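Local coordinates for putative endonuclease/exonuclease/phosphatase family protein (Bacteroides vulgatus ATCC 8482, PDB 3G6S) that probably hydrolyses nucleic acids as an endonuclease or 3'-5' RNA exonuclease of the endonuclease/exonuclease/phosphatase family, at residues V4-F9 with P166-G171; F96-N101 with R148-L153; W110-V115 with E144-Q149; Y196-R201 with V232-C237. All blocks are in the same frame, centred on the assembly; numbering follows the deposited sequence.

Contact 1 (V4-F9 with P166-G171)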
loop_
_atom_site.group_PDB
_atom_site.type_symbol
_atom_site.label_atom_id
_atom_site.label_comp_id
_atom_site.label_asym_id
_atom_site.label_seq_id
_atom_site.Cartn_x
_atom_site.Cartn_y
_atom_site.Cartn_z
ATOM N N VAL A 4 -2.128 12.247 10.185
ATOM C CA VAL A 4 -2.735 11.434 9.144
ATOM C C VAL A 4 -2.697 9.947 9.466
ATOM O O VAL A 4 -1.639 9.389 9.745
ATOM C CB VAL A 4 -2.036 11.685 7.778
ATOM C CG1 VAL A 4 -0.563 11.376 7.882
ATOM C CG2 VAL A 4 -2.677 10.843 6.703
ATOM N N ARG A 5 -3.860 9.311 9.445
ATOM C CA ARG A 5 -3.927 7.885 9.700
ATOM C C ARG A 5 -3.773 7.175 8.355
ATOM O O ARG A 5 -4.666 7.200 7.514
ATOM C CB ARG A 5 -5.254 7.525 10.347
ATOM C CG ARG A 5 -5.393 6.050 10.610
ATOM C CD ARG A 5 -6.526 5.794 11.573
ATOM N NE ARG A 5 -6.248 6.412 12.858
ATOM C CZ ARG A 5 -7.136 6.530 13.836
ATOM N NH1 ARG A 5 -8.370 6.070 13.671
ATOM N NH2 ARG A 5 -6.789 7.105 14.982
ATOM N N TRP A 6 -2.619 6.555 8.169
ATOM C CA TRP A 6 -2.275 5.867 6.940
ATOM C C TRP A 6 -2.559 4.370 7.033
ATOM O O TRP A 6 -2.627 3.812 8.131
ATOM C CB TRP A 6 -0.790 6.090 6.680
ATOM C CG TRP A 6 -0.422 6.314 5.246
ATOM C CD1 TRP A 6 -0.342 5.377 4.250
ATOM C CD2 TRP A 6 -0.017 7.552 4.665
ATOM N NE1 TRP A 6 0.089 5.962 3.083
ATOM C CE2 TRP A 6 0.281 7.303 3.305
ATOM C CE3 TRP A 6 0.101 8.860 5.153
ATOM C CZ2 TRP A 6 0.718 8.308 2.436
ATOM C CZ3 TRP A 6 0.535 9.858 4.293
ATOM C CH2 TRP A 6 0.825 9.576 2.943
ATOM N N ALA A 7 -2.718 3.718 5.884
ATOM C CA ALA A 7 -2.965 2.279 5.871
ATOM C C ALA A 7 -2.635 1.612 4.541
ATOM O O ALA A 7 -2.899 2.162 3.472
ATOM C CB ALA A 7 -4.418 1.994 6.242
ATOM N N THR A 8 -2.040 0.426 4.618
ATOM C CA THR A 8 -1.718 -0.356 3.432
ATOM C C THR A 8 -2.549 -1.628 3.549
ATOM O O THR A 8 -2.591 -2.249 4.616
ATOM C CB THR A 8 -0.213 -0.725 3.351
ATOM O OG1 THR A 8 0.020 -1.511 2.173
ATOM C CG2 THR A 8 0.228 -1.525 4.579
ATOM N N PHE A 9 -3.206 -2.022 2.462
ATOM C CA PHE A 9 -4.055 -3.198 2.512
ATOM C C PHE A 9 -4.263 -3.918 1.178
ATOM O O PHE A 9 -4.685 -3.322 0.185
ATOM C CB PHE A 9 -5.403 -2.779 3.101
ATOM C CG PHE A 9 -6.363 -3.907 3.286
ATOM C CD1 PHE A 9 -5.928 -5.129 3.785
ATOM C CD2 PHE A 9 -7.713 -3.737 2.999
ATOM C CE1 PHE A 9 -6.823 -6.176 3.995
ATOM C CE2 PHE A 9 -8.624 -4.776 3.204
ATOM C CZ PHE A 9 -8.182 -5.999 3.705
ATOM N N PRO A 166 8.357 15.062 3.377
ATOM C CA PRO A 166 7.709 13.842 3.867
ATOM C C PRO A 166 7.120 12.964 2.763
ATOM O O PRO A 166 6.442 13.445 1.846
ATOM C CB PRO A 166 6.639 14.378 4.818
ATOM C CG PRO A 166 7.245 15.622 5.327
ATOM C CD PRO A 166 7.825 16.240 4.079
ATOM N N ALA A 167 7.388 11.667 2.874
ATOM C CA ALA A 167 6.918 10.675 1.917
ATOM C C ALA A 167 6.640 9.364 2.635
ATOM O O ALA A 167 7.348 8.983 3.567
ATOM C CB ALA A 167 7.963 10.459 0.840
ATOM N N VAL A 168 5.603 8.670 2.195
ATOM C CA VAL A 168 5.257 7.407 2.807
ATOM C C VAL A 168 5.003 6.386 1.716
ATOM O O VAL A 168 4.247 6.631 0.768
ATOM C CB VAL A 168 4.009 7.540 3.689
ATOM C CG1 VAL A 168 3.716 6.219 4.372
ATOM C CG2 VAL A 168 4.232 8.648 4.712
ATOM N N VAL A 169 5.669 5.250 1.852
ATOM C CA VAL A 169 5.546 4.163 0.909
ATOM C C VAL A 169 4.837 3.000 1.571
ATOM O O VAL A 169 5.215 2.564 2.659
ATOM C CB VAL A 169 6.921 3.663 0.442
ATOM C CG1 VAL A 169 6.747 2.437 -0.455
ATOM C CG2 VAL A 169 7.661 4.787 -0.274
ATOM N N THR A 170 3.809 2.505 0.902
ATOM C CA THR A 170 3.046 1.373 1.386
ATOM C C THR A 170 2.964 0.338 0.284
ATOM O O THR A 170 3.232 0.631 -0.888
ATOM C CB THR A 170 1.596 1.771 1.767
ATOM O OG1 THR A 170 0.939 2.359 0.635
ATOM C CG2 THR A 170 1.594 2.737 2.924
ATOM N N GLY A 171 2.584 -0.875 0.667
ATOM C CA GLY A 171 2.432 -1.924 -0.316
ATOM C C GLY A 171 2.715 -3.319 0.173
ATOM O O GLY A 171 3.063 -3.540 1.334
HETATM O O HOH W 1 1.077 4.936 0.484
#

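Contact 2 (F96-N101 with R148-L153)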
loop_
_atom_site.group_PDB
_atom_site.type_symbol
_atom_site.label_atom_id
_atom_site.label_comp_id
_atom_site.label_asym_id
_atom_site.label_seq_id
_atom_site.Cartn_x
_atom_site.Cartn_y
_atom_site.Cartn_z
ATOM N N PHE A 96 4.002 4.404 -12.490
ATOM C CA PHE A 96 5.069 3.940 -13.369
ATOM C C PHE A 96 5.277 2.443 -13.204
ATOM O O PHE A 96 4.852 1.855 -12.208
ATOM C CB PHE A 96 6.377 4.688 -13.083
ATOM C CG PHE A 96 6.849 4.577 -11.663
ATOM C CD1 PHE A 96 7.640 3.503 -11.252
ATOM C CD2 PHE A 96 6.480 5.539 -10.726
ATOM C CE1 PHE A 96 8.053 3.386 -9.927
ATOM C CE2 PHE A 96 6.885 5.433 -9.402
ATOM C CZ PHE A 96 7.674 4.353 -9.000
ATOM N N TRP A 97 5.935 1.826 -14.181
ATOM C CA TRP A 97 6.180 0.387 -14.156
ATOM C C TRP A 97 7.518 -0.004 -13.547
ATOM O O TRP A 97 8.564 0.534 -13.913
ATOM C CB TRP A 97 6.041 -0.179 -15.577
ATOM C CG TRP A 97 4.619 -0.406 -15.932
ATOM C CD1 TRP A 97 3.948 -1.602 -15.923
ATOM C CD2 TRP A 97 3.636 0.600 -16.194
ATOM N NE1 TRP A 97 2.604 -1.395 -16.152
ATOM C CE2 TRP A 97 2.388 -0.052 -16.324
ATOM C CE3 TRP A 97 3.688 1.997 -16.326
ATOM C CZ2 TRP A 97 1.202 0.638 -16.575
ATOM C CZ3 TRP A 97 2.507 2.691 -16.575
ATOM C CH2 TRP A 97 1.277 2.006 -16.700
ATOM N N LEU A 98 7.470 -0.937 -12.599
ATOM C CA LEU A 98 8.675 -1.414 -11.936
ATOM C C LEU A 98 9.462 -2.265 -12.930
ATOM O O LEU A 98 9.333 -3.491 -12.972
ATOM C CB LEU A 98 8.315 -2.233 -10.683
ATOM C CG LEU A 98 7.458 -1.525 -9.610
ATOM C CD1 LEU A 98 7.346 -2.406 -8.362
ATOM C CD2 LEU A 98 8.088 -0.185 -9.238
ATOM N N ALA A 99 10.267 -1.585 -13.741
ATOM C CA ALA A 99 11.081 -2.228 -14.763
ATOM C C ALA A 99 12.217 -1.305 -15.186
ATOM O O ALA A 99 12.363 -0.208 -14.658
ATOM C CB ALA A 99 10.212 -2.584 -15.973
ATOM N N GLU A 100 13.015 -1.763 -16.143
ATOM C CA GLU A 100 14.147 -1.002 -16.644
ATOM C C GLU A 100 13.702 0.351 -17.195
ATOM O O GLU A 100 14.471 1.310 -17.213
ATOM C CB GLU A 100 14.870 -1.817 -17.716
ATOM C CG GLU A 100 15.416 -3.159 -17.197
ATOM C CD GLU A 100 14.331 -4.209 -16.913
ATOM O OE1 GLU A 100 14.642 -5.222 -16.249
ATOM O OE2 GLU A 100 13.176 -4.040 -17.361
ATOM N N ASN A 101 12.451 0.417 -17.640
ATOM C CA ASN A 101 11.877 1.654 -18.160
ATOM C C ASN A 101 10.495 1.854 -17.550
ATOM O O ASN A 101 9.497 1.357 -18.070
ATOM C CB ASN A 101 11.739 1.604 -19.676
ATOM C CG ASN A 101 11.194 2.901 -20.240
ATOM O OD1 ASN A 101 10.750 2.962 -21.388
ATOM N ND2 ASN A 101 11.234 3.956 -19.429
ATOM N N ARG A 148 14.887 -5.847 -5.768
ATOM C CA ARG A 148 15.943 -4.923 -5.381
ATOM C C ARG A 148 15.886 -3.671 -6.246
ATOM O O ARG A 148 16.082 -2.559 -5.752
ATOM C CB ARG A 148 17.323 -5.566 -5.524
ATOM C CG ARG A 148 18.452 -4.575 -5.243
ATOM C CD ARG A 148 19.833 -5.090 -5.639
ATOM N NE ARG A 148 20.444 -5.966 -4.641
ATOM C CZ ARG A 148 21.742 -6.271 -4.626
ATOM N NH1 ARG A 148 22.547 -5.768 -5.554
ATOM N NH2 ARG A 148 22.242 -7.076 -3.692
ATOM N N GLN A 149 15.616 -3.854 -7.535
ATOM C CA GLN A 149 15.542 -2.730 -8.457
ATOM C C GLN A 149 14.314 -1.874 -8.215
ATOM O O GLN A 149 14.379 -0.645 -8.298
ATOM C CB GLN A 149 15.551 -3.217 -9.912
ATOM C CG GLN A 149 16.893 -3.756 -10.381
ATOM C CD GLN A 149 18.043 -2.818 -10.042
ATOM O OE1 GLN A 149 17.978 -1.614 -10.307
ATOM N NE2 GLN A 149 19.102 -3.366 -9.451
ATOM N N SER A 150 13.191 -2.525 -7.928
ATOM C CA SER A 150 11.938 -1.814 -7.669
ATOM C C SER A 150 12.091 -0.857 -6.486
ATOM O O SER A 150 11.558 0.255 -6.503
ATOM C CB SER A 150 10.813 -2.811 -7.376
ATOM O OG SER A 150 10.452 -3.516 -8.546
ATOM N N ALA A 151 12.828 -1.303 -5.469
ATOM C CA ALA A 151 13.067 -0.504 -4.278
ATOM C C ALA A 151 13.909 0.728 -4.604
ATOM O O ALA A 151 13.556 1.849 -4.242
ATOM C CB ALA A 151 13.750 -1.349 -3.225
ATOM N N LEU A 152 15.024 0.520 -5.294
ATOM C CA LEU A 152 15.896 1.626 -5.666
ATOM C C LEU A 152 15.148 2.594 -6.581
ATOM O O LEU A 152 15.318 3.806 -6.485
ATOM C CB LEU A 152 17.149 1.095 -6.369
ATOM C CG LEU A 152 18.085 0.299 -5.454
ATOM C CD1 LEU A 152 18.887 -0.729 -6.245
ATOM C CD2 LEU A 152 18.984 1.258 -4.725
ATOM N N LEU A 153 14.309 2.054 -7.457
ATOM C CA LEU A 153 13.548 2.874 -8.380
ATOM C C LEU A 153 12.599 3.800 -7.625
ATOM O O LEU A 153 12.490 4.985 -7.940
ATOM C CB LEU A 153 12.766 1.975 -9.338
ATOM C CG LEU A 153 11.697 2.613 -10.232
ATOM C CD1 LEU A 153 12.314 3.670 -11.130
ATOM C CD2 LEU A 153 11.034 1.524 -11.054
#

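Contact 3 (W110-V115 with E144-Q149)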
loop_
_atom_site.group_PDB
_atom_site.type_symbol
_atom_site.label_atom_id
_atom_site.label_comp_id
_atom_site.label_asym_id
_atom_site.label_seq_id
_atom_site.Cartn_x
_atom_site.Cartn_y
_atom_site.Cartn_z
ATOM N N TRP A 110 13.341 -7.396 -15.146
ATOM C CA TRP A 110 14.254 -8.323 -14.492
ATOM C C TRP A 110 13.643 -9.699 -14.200
ATOM O O TRP A 110 12.903 -10.247 -15.010
ATOM C CB TRP A 110 14.743 -7.679 -13.196
ATOM C CG TRP A 110 15.249 -6.284 -13.391
ATOM C CD1 TRP A 110 16.444 -5.916 -13.945
ATOM C CD2 TRP A 110 14.563 -5.063 -13.071
ATOM N NE1 TRP A 110 16.546 -4.543 -13.988
ATOM C CE2 TRP A 110 15.407 -3.995 -13.456
ATOM C CE3 TRP A 110 13.319 -4.768 -12.490
ATOM C CZ2 TRP A 110 15.044 -2.650 -13.288
ATOM C CZ3 TRP A 110 12.958 -3.428 -12.321
ATOM C CH2 TRP A 110 13.821 -2.389 -12.716
ATOM N N ASP A 111 13.964 -10.239 -13.026
ATOM C CA ASP A 111 13.484 -11.545 -12.573
ATOM C C ASP A 111 11.965 -11.660 -12.551
ATOM O O ASP A 111 11.426 -12.757 -12.427
ATOM C CB ASP A 111 13.995 -11.821 -11.159
ATOM C CG ASP A 111 15.492 -11.930 -11.089
ATOM O OD1 ASP A 111 16.178 -11.186 -11.820
ATOM O OD2 ASP A 111 15.990 -12.748 -10.287
ATOM N N ALA A 112 11.285 -10.523 -12.647
ATOM C CA ALA A 112 9.825 -10.473 -12.604
ATOM C C ALA A 112 9.105 -11.651 -13.258
ATOM O O ALA A 112 9.576 -12.228 -14.241
ATOM C CB ALA A 112 9.335 -9.165 -13.214
ATOM N N VAL A 113 7.955 -12.002 -12.691
ATOM C CA VAL A 113 7.130 -13.088 -13.200
ATOM C C VAL A 113 5.783 -12.517 -13.637
ATOM O O VAL A 113 5.083 -13.104 -14.463
ATOM C CB VAL A 113 6.910 -14.175 -12.121
ATOM C CG1 VAL A 113 5.796 -15.111 -12.539
ATOM C CG2 VAL A 113 8.190 -14.964 -11.919
ATOM N N CYS A 114 5.440 -11.361 -13.071
ATOM C CA CYS A 114 4.193 -10.656 -13.371
ATOM C C CYS A 114 4.494 -9.166 -13.441
ATOM O O CYS A 114 5.323 -8.662 -12.681
ATOM C CB CYS A 114 3.156 -10.877 -12.266
ATOM S SG CYS A 114 2.648 -12.587 -11.994
ATOM N N VAL A 115 3.822 -8.457 -14.340
ATOM C CA VAL A 115 4.034 -7.019 -14.462
ATOM C C VAL A 115 3.695 -6.349 -13.120
ATOM O O VAL A 115 2.703 -6.692 -12.473
ATOM C CB VAL A 115 3.156 -6.421 -15.597
ATOM C CG1 VAL A 115 1.685 -6.756 -15.370
ATOM C CG2 VAL A 115 3.349 -4.911 -15.660
ATOM N N GLU A 144 13.801 -11.818 -7.672
ATOM C CA GLU A 144 14.683 -11.265 -6.650
ATOM C C GLU A 144 15.302 -9.958 -7.087
ATOM O O GLU A 144 15.176 -8.939 -6.409
ATOM C CB GLU A 144 15.804 -12.237 -6.309
ATOM C CG GLU A 144 15.385 -13.355 -5.401
ATOM C CD GLU A 144 16.523 -13.823 -4.520
ATOM O OE1 GLU A 144 17.035 -12.999 -3.725
ATOM O OE2 GLU A 144 16.904 -15.012 -4.621
ATOM N N GLU A 145 15.987 -9.996 -8.217
ATOM C CA GLU A 145 16.627 -8.800 -8.715
ATOM C C GLU A 145 15.573 -7.728 -8.929
ATOM O O GLU A 145 15.790 -6.566 -8.586
ATOM C CB GLU A 145 17.367 -9.099 -10.020
ATOM C CG GLU A 145 18.256 -7.974 -10.494
ATOM C CD GLU A 145 19.108 -7.401 -9.369
ATOM O OE1 GLU A 145 19.639 -8.188 -8.549
ATOM O OE2 GLU A 145 19.256 -6.161 -9.306
ATOM N N ALA A 146 14.424 -8.117 -9.475
ATOM C CA ALA A 146 13.351 -7.158 -9.729
ATOM C C ALA A 146 12.982 -6.423 -8.448
ATOM O O ALA A 146 12.764 -5.207 -8.459
ATOM C CB ALA A 146 12.128 -7.861 -10.294
ATOM N N ARG A 147 12.917 -7.158 -7.340
ATOM C CA ARG A 147 12.576 -6.533 -6.073
ATOM C C ARG A 147 13.608 -5.501 -5.645
ATOM O O ARG A 147 13.246 -4.401 -5.211
ATOM C CB ARG A 147 12.407 -7.576 -4.968
ATOM C CG ARG A 147 11.036 -8.213 -4.947
ATOM C CD ARG A 147 10.794 -8.901 -3.626
ATOM N NE ARG A 147 11.758 -9.964 -3.350
ATOM C CZ ARG A 147 11.749 -11.158 -3.936
ATOM N NH1 ARG A 147 10.827 -11.454 -4.842
ATOM N NH2 ARG A 147 12.657 -12.066 -3.601
ATOM N N ARG A 148 14.887 -5.847 -5.768
ATOM C CA ARG A 148 15.943 -4.923 -5.381
ATOM C C ARG A 148 15.886 -3.671 -6.246
ATOM O O ARG A 148 16.082 -2.559 -5.752
ATOM C CB ARG A 148 17.323 -5.566 -5.524
ATOM C CG ARG A 148 18.452 -4.575 -5.243
ATOM C CD ARG A 148 19.833 -5.090 -5.639
ATOM N NE ARG A 148 20.444 -5.966 -4.641
ATOM C CZ ARG A 148 21.742 -6.271 -4.626
ATOM N NH1 ARG A 148 22.547 -5.768 -5.554
ATOM N NH2 ARG A 148 22.242 -7.076 -3.692
ATOM N N GLN A 149 15.616 -3.854 -7.535
ATOM C CA GLN A 149 15.542 -2.730 -8.457
ATOM C C GLN A 149 14.314 -1.874 -8.215
ATOM O O GLN A 149 14.379 -0.645 -8.298
ATOM C CB GLN A 149 15.551 -3.217 -9.912
ATOM C CG GLN A 149 16.893 -3.756 -10.381
ATOM C CD GLN A 149 18.043 -2.818 -10.042
ATOM O OE1 GLN A 149 17.978 -1.614 -10.307
ATOM N NE2 GLN A 149 19.102 -3.366 -9.451
#

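Contact 4 (Y196-R201 with V232-C237)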
loop_
_atom_site.group_PDB
_atom_site.type_symbol
_atom_site.label_atom_id
_atom_site.label_comp_id
_atom_site.label_asym_id
_atom_site.label_seq_id
_atom_site.Cartn_x
_atom_site.Cartn_y
_atom_site.Cartn_z
ATOM N N TYR A 196 6.501 0.006 11.399
ATOM C CA TYR A 196 6.157 -0.993 12.397
ATOM C C TYR A 196 7.221 -1.150 13.491
ATOM O O TYR A 196 6.888 -1.398 14.652
ATOM C CB TYR A 196 5.904 -2.340 11.714
ATOM C CG TYR A 196 5.253 -3.354 12.617
ATOM C CD1 TYR A 196 3.985 -3.125 13.151
ATOM C CD2 TYR A 196 5.904 -4.534 12.958
ATOM C CE1 TYR A 196 3.383 -4.042 14.008
ATOM C CE2 TYR A 196 5.300 -5.459 13.814
ATOM C CZ TYR A 196 4.039 -5.203 14.335
ATOM O OH TYR A 196 3.443 -6.108 15.186
ATOM N N LYS A 197 8.493 -1.010 13.119
ATOM C CA LYS A 197 9.609 -1.128 14.061
ATOM C C LYS A 197 9.933 0.181 14.794
ATOM O O LYS A 197 10.648 0.164 15.791
ATOM C CB LYS A 197 10.879 -1.577 13.336
ATOM C CG LYS A 197 11.168 -3.072 13.351
ATOM C CD LYS A 197 10.634 -3.781 12.118
ATOM C CE LYS A 197 11.203 -5.192 12.008
ATOM N NZ LYS A 197 12.693 -5.156 11.931
ATOM N N THR A 198 9.433 1.316 14.309
ATOM C CA THR A 198 9.731 2.595 14.957
ATOM C C THR A 198 8.551 3.230 15.677
ATOM O O THR A 198 8.704 4.274 16.304
ATOM C CB THR A 198 10.288 3.639 13.947
ATOM O OG1 THR A 198 9.404 3.751 12.822
ATOM C CG2 THR A 198 11.669 3.249 13.480
ATOM N N ALA A 199 7.381 2.606 15.574
ATOM C CA ALA A 199 6.177 3.120 16.223
ATOM C C ALA A 199 6.330 3.108 17.738
ATOM O O ALA A 199 6.877 2.165 18.307
ATOM C CB ALA A 199 4.963 2.280 15.826
ATOM N N ALA A 200 5.839 4.158 18.384
ATOM C CA ALA A 200 5.913 4.272 19.834
ATOM C C ALA A 200 4.962 3.283 20.502
ATOM O O ALA A 200 5.168 2.885 21.646
ATOM C CB ALA A 200 5.563 5.694 20.253
ATOM N N ARG A 201 3.921 2.891 19.777
ATOM C CA ARG A 201 2.929 1.963 20.302
ATOM C C ARG A 201 2.472 1.034 19.176
ATOM O O ARG A 201 2.194 1.484 18.068
ATOM C CB ARG A 201 1.752 2.757 20.882
ATOM C CG ARG A 201 0.593 1.928 21.363
ATOM C CD ARG A 201 -0.446 2.795 22.071
ATOM N NE ARG A 201 -1.627 2.006 22.425
ATOM C CZ ARG A 201 -2.613 2.421 23.218
ATOM N NH1 ARG A 201 -2.575 3.638 23.758
ATOM N NH2 ARG A 201 -3.636 1.613 23.478
ATOM N N VAL A 232 9.008 12.019 9.492
ATOM C CA VAL A 232 7.697 11.675 10.008
ATOM C C VAL A 232 7.762 10.937 11.340
ATOM O O VAL A 232 8.661 10.136 11.584
ATOM C CB VAL A 232 6.863 10.878 8.949
ATOM C CG1 VAL A 232 7.764 10.346 7.858
ATOM C CG2 VAL A 232 6.095 9.745 9.613
ATOM N N LEU A 233 6.809 11.250 12.212
ATOM C CA LEU A 233 6.721 10.632 13.523
ATOM C C LEU A 233 5.669 9.528 13.519
ATOM O O LEU A 233 4.501 9.775 13.210
ATOM C CB LEU A 233 6.336 11.670 14.566
ATOM C CG LEU A 233 5.983 11.057 15.934
ATOM C CD1 LEU A 233 7.234 10.413 16.540
ATOM C CD2 LEU A 233 5.439 12.132 16.865
ATOM N N VAL A 234 6.078 8.314 13.866
ATOM C CA VAL A 234 5.147 7.200 13.897
ATOM C C VAL A 234 4.618 7.012 15.301
ATOM O O VAL A 234 5.254 6.345 16.115
ATOM C CB VAL A 234 5.805 5.887 13.456
ATOM C CG1 VAL A 234 4.753 4.790 13.413
ATOM C CG2 VAL A 234 6.466 6.061 12.081
ATOM N N LYS A 235 3.453 7.595 15.574
ATOM C CA LYS A 235 2.819 7.505 16.889
ATOM C C LYS A 235 2.433 6.074 17.257
ATOM O O LYS A 235 2.732 5.601 18.361
ATOM C CB LYS A 235 1.577 8.408 16.943
ATOM C CG LYS A 235 1.901 9.906 16.969
ATOM C CD LYS A 235 0.662 10.776 16.779
ATOM C CE LYS A 235 0.116 10.680 15.349
ATOM N NZ LYS A 235 -1.151 11.462 15.151
ATOM N N SER A 236 1.763 5.386 16.336
ATOM C CA SER A 236 1.355 4.012 16.595
ATOM C C SER A 236 1.027 3.204 15.352
ATOM O O SER A 236 0.772 3.748 14.281
ATOM C CB SER A 236 0.160 3.985 17.548
ATOM O OG SER A 236 -0.925 4.727 17.035
ATOM N N CYS A 237 1.051 1.890 15.524
ATOM C CA CYS A 237 0.768 0.949 14.462
ATOM C C CYS A 237 -0.155 -0.142 14.964
ATOM O O CYS A 237 -0.066 -0.577 16.113
ATOM C CB CYS A 237 2.061 0.311 13.960
ATOM S SG CYS A 237 2.943 1.293 12.746
HETATM O O HOH W 2 8.381 6.637 16.801
#

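Contact 1 (V4-F9 with P166-G171)
The indole of W6 lies across V168, and its six-membered ring takes the valine on one face: V168 CB sits 3.8 Å from the ring centroid, 17° off the normal, in a CH-pi contact. The two methyls straddle this point, CG1 against the ring-fusion atoms CD2 and CE2 and CG2 against CZ3 and CH2. T170 CG2 meets the pyrrole end of the indole obliquely, 3.5 Å from W6 CD1. Farther along, the two threonines pack through their branch carbons, T8 CB and T170 CB being 3.5 Å apart.

A water makes a polar bridge between the strands. W6 NE1 donates to it over 3.0 Å, and the water donates to T170 OG1 at 2.6 Å. A chi1 of 57° turns this hydroxyl toward the water while CG2 stays against the indole; the same hydroxyl also bonds N136. T8 OG1, held by Q45, comes within 3.0 Å of G171 N. A leucine in place of W6 would probably leave the V168 face partly bare and the water without its N-H donor.

The strands run 28° from parallel, their axes 6.2 Å apart, and belong to different sheets, so this is face-to-face packing inside the beta sandwich of a DNase I-like fold. Strand 254-260 flanks W6 and T8 within their own sheet, I226 of strand 224-228 packs on T8, V168 and T170, and A134 of strand 131-138 touches W6.

Contact 2 (F96-N101 with R148-L153)
L98 presses its hydrocarbon against a hydroxyl: S150 OG rests 3.3 Å from L98 CB and equally near L98 CD1, while its own hydrogen bond goes back along the helix to A146 O. The leucine reaches this position from the centre of an inverse gamma turn, which bends the chain as strand 88-97 ends and is closed by a weak bond from A99 N to W97 O, 2.7 Å long. The turn brings the backbone close, with L98 CA 5.4 Å from S150 CA.

One helical turn on, L153 supplies the second half of the contact. With CG anti to its backbone N (chi1 169°), it extends from the helix toward the strand end and offers CD2 to several partners at once. F96 CE1 lies 3.7 Å from L153 CD2, the ring meeting the methyl obliquely as the two side chains slide past each other. L98 CD2 comes across the same methyl at 3.9 Å, and the backbone of W97 and A99 borders it. L98 therefore forks between two neighbours, CD1 on the serine and CD2 on the leucine. A glycine at L98 would probably open a gap beside S150 OG and take from L153 CD2 one of its apolar neighbours.

A118 of strand 117-125 lines F96 and L98, and F139 touches S150. Because the serine hydroxyl is already satisfied within its helix, it can probably be buried against aliphatic carbon at little cost, and the strand end and helix are joined here by apolar fit rather than by polar pairing.

Contact 3 (W110-V115 with E144-Q149)
W110 and A146 meet where the loop between strands 88-97 and 117-125 lies over the first turns of helix 144-161, a loop-on-helix packing at the surface of this DNase I-like domain. The indole is laid along the helix. Its CE3 is 3.7 Å from A146 CA, and its CB meets A146 CB at 3.9 Å, so the small alanine lets the ring come down close to the helix backbone. Farther out the ring lies against the aliphatic part of Q149: CB of the glutamine stands 3.3 Å from the centroid of the six-membered ring, 9° off the normal, a CH-pi contact directly over the face, and CG follows toward CE2. The two side chains cross at about a right angle, the amide plane turned 50° from the ring. E100, just past strand 88-97, accepts a bond from W110 N through OE1.

D111 approaches the amino-terminal turn of the helix. Its OD2 accepts a weak but nearly straight bond from E145 N at 3.4 Å. A carboxylate here is probably favoured by the helix end, which would offset the nearby like charges of E144 and E145. A112 adds an apolar touch, its CB 4.2 Å from A146 CB.

The glutamine that carries the indole is itself braced. Its chain bends at chi2, and Q149 NE2 donates to E145 OE2 over 2.8 Å, the acceptor lying close to the amide plane and met nearly along its C-O axis.

Contact 4 (Y196-R201 with V232-C237)
A199 is the small knob of this contact: its methyl fits the hollow between V234 and C237, with A199 CB 3.5 Å from V234 CG1 and 3.8 Å from C237 SG. The valine divides its methyls between two residues. CG1, anti to its backbone N at chi1 -176°, faces the alanine, while CG2 meets T198 OG1, a hydroxyl that bonds D194 O. On the other flank Y196 turns back over the strand, its CD1 4.0 Å from C237 CB, the ring set obliquely to the cysteine. The small side chain of A199 lets the backbone come in too, A199 CA making a CA-H...O contact with V234 O.

Outside this hollow backbone bonds join the side-chain fit. A200 N donates to V234 O over 3.2 Å, the methyl of A200 rests on K235 O, and R201 CB stands beside S236 CB at 3.9 Å. C237 N returns a bond to R201 O at 2.8 Å. The R201 chain runs extended away from the strand. K235 turns outward, and its NZ pairs with D3, which lies outside both segments.

K235 and S236 together face D257 of strand 254-260, a classic beta bulge on the far side of strand 233-239. Here the chain leaves the short, weakly bonded helix around 196-198 and starts strand 201-204, which adds in parallel as the outermost member of one sheet of the DNase I-like sandwich.

Contact 1 is the core of the set, its centre about 6 Å from that of the chain, and joins the two sheets face to face by aromatic and aliphatic packing with one water. Contact 4 reaches the same sheet as strand 4-9 but at its partly buried edge, where backbone hydrogen bonds join the side-chain packing; the centres of contacts 1 and 4 lie about 12 Å apart. Contacts 2 and 3 both use helix 144-161 and touch, W97 CD1 packing on V115 CG2. Contact 2, buried, is apolar; contact 3, at the surface, adds carboxylates and an amide. That helix leads along the chain into strand 167-172 of contact 1.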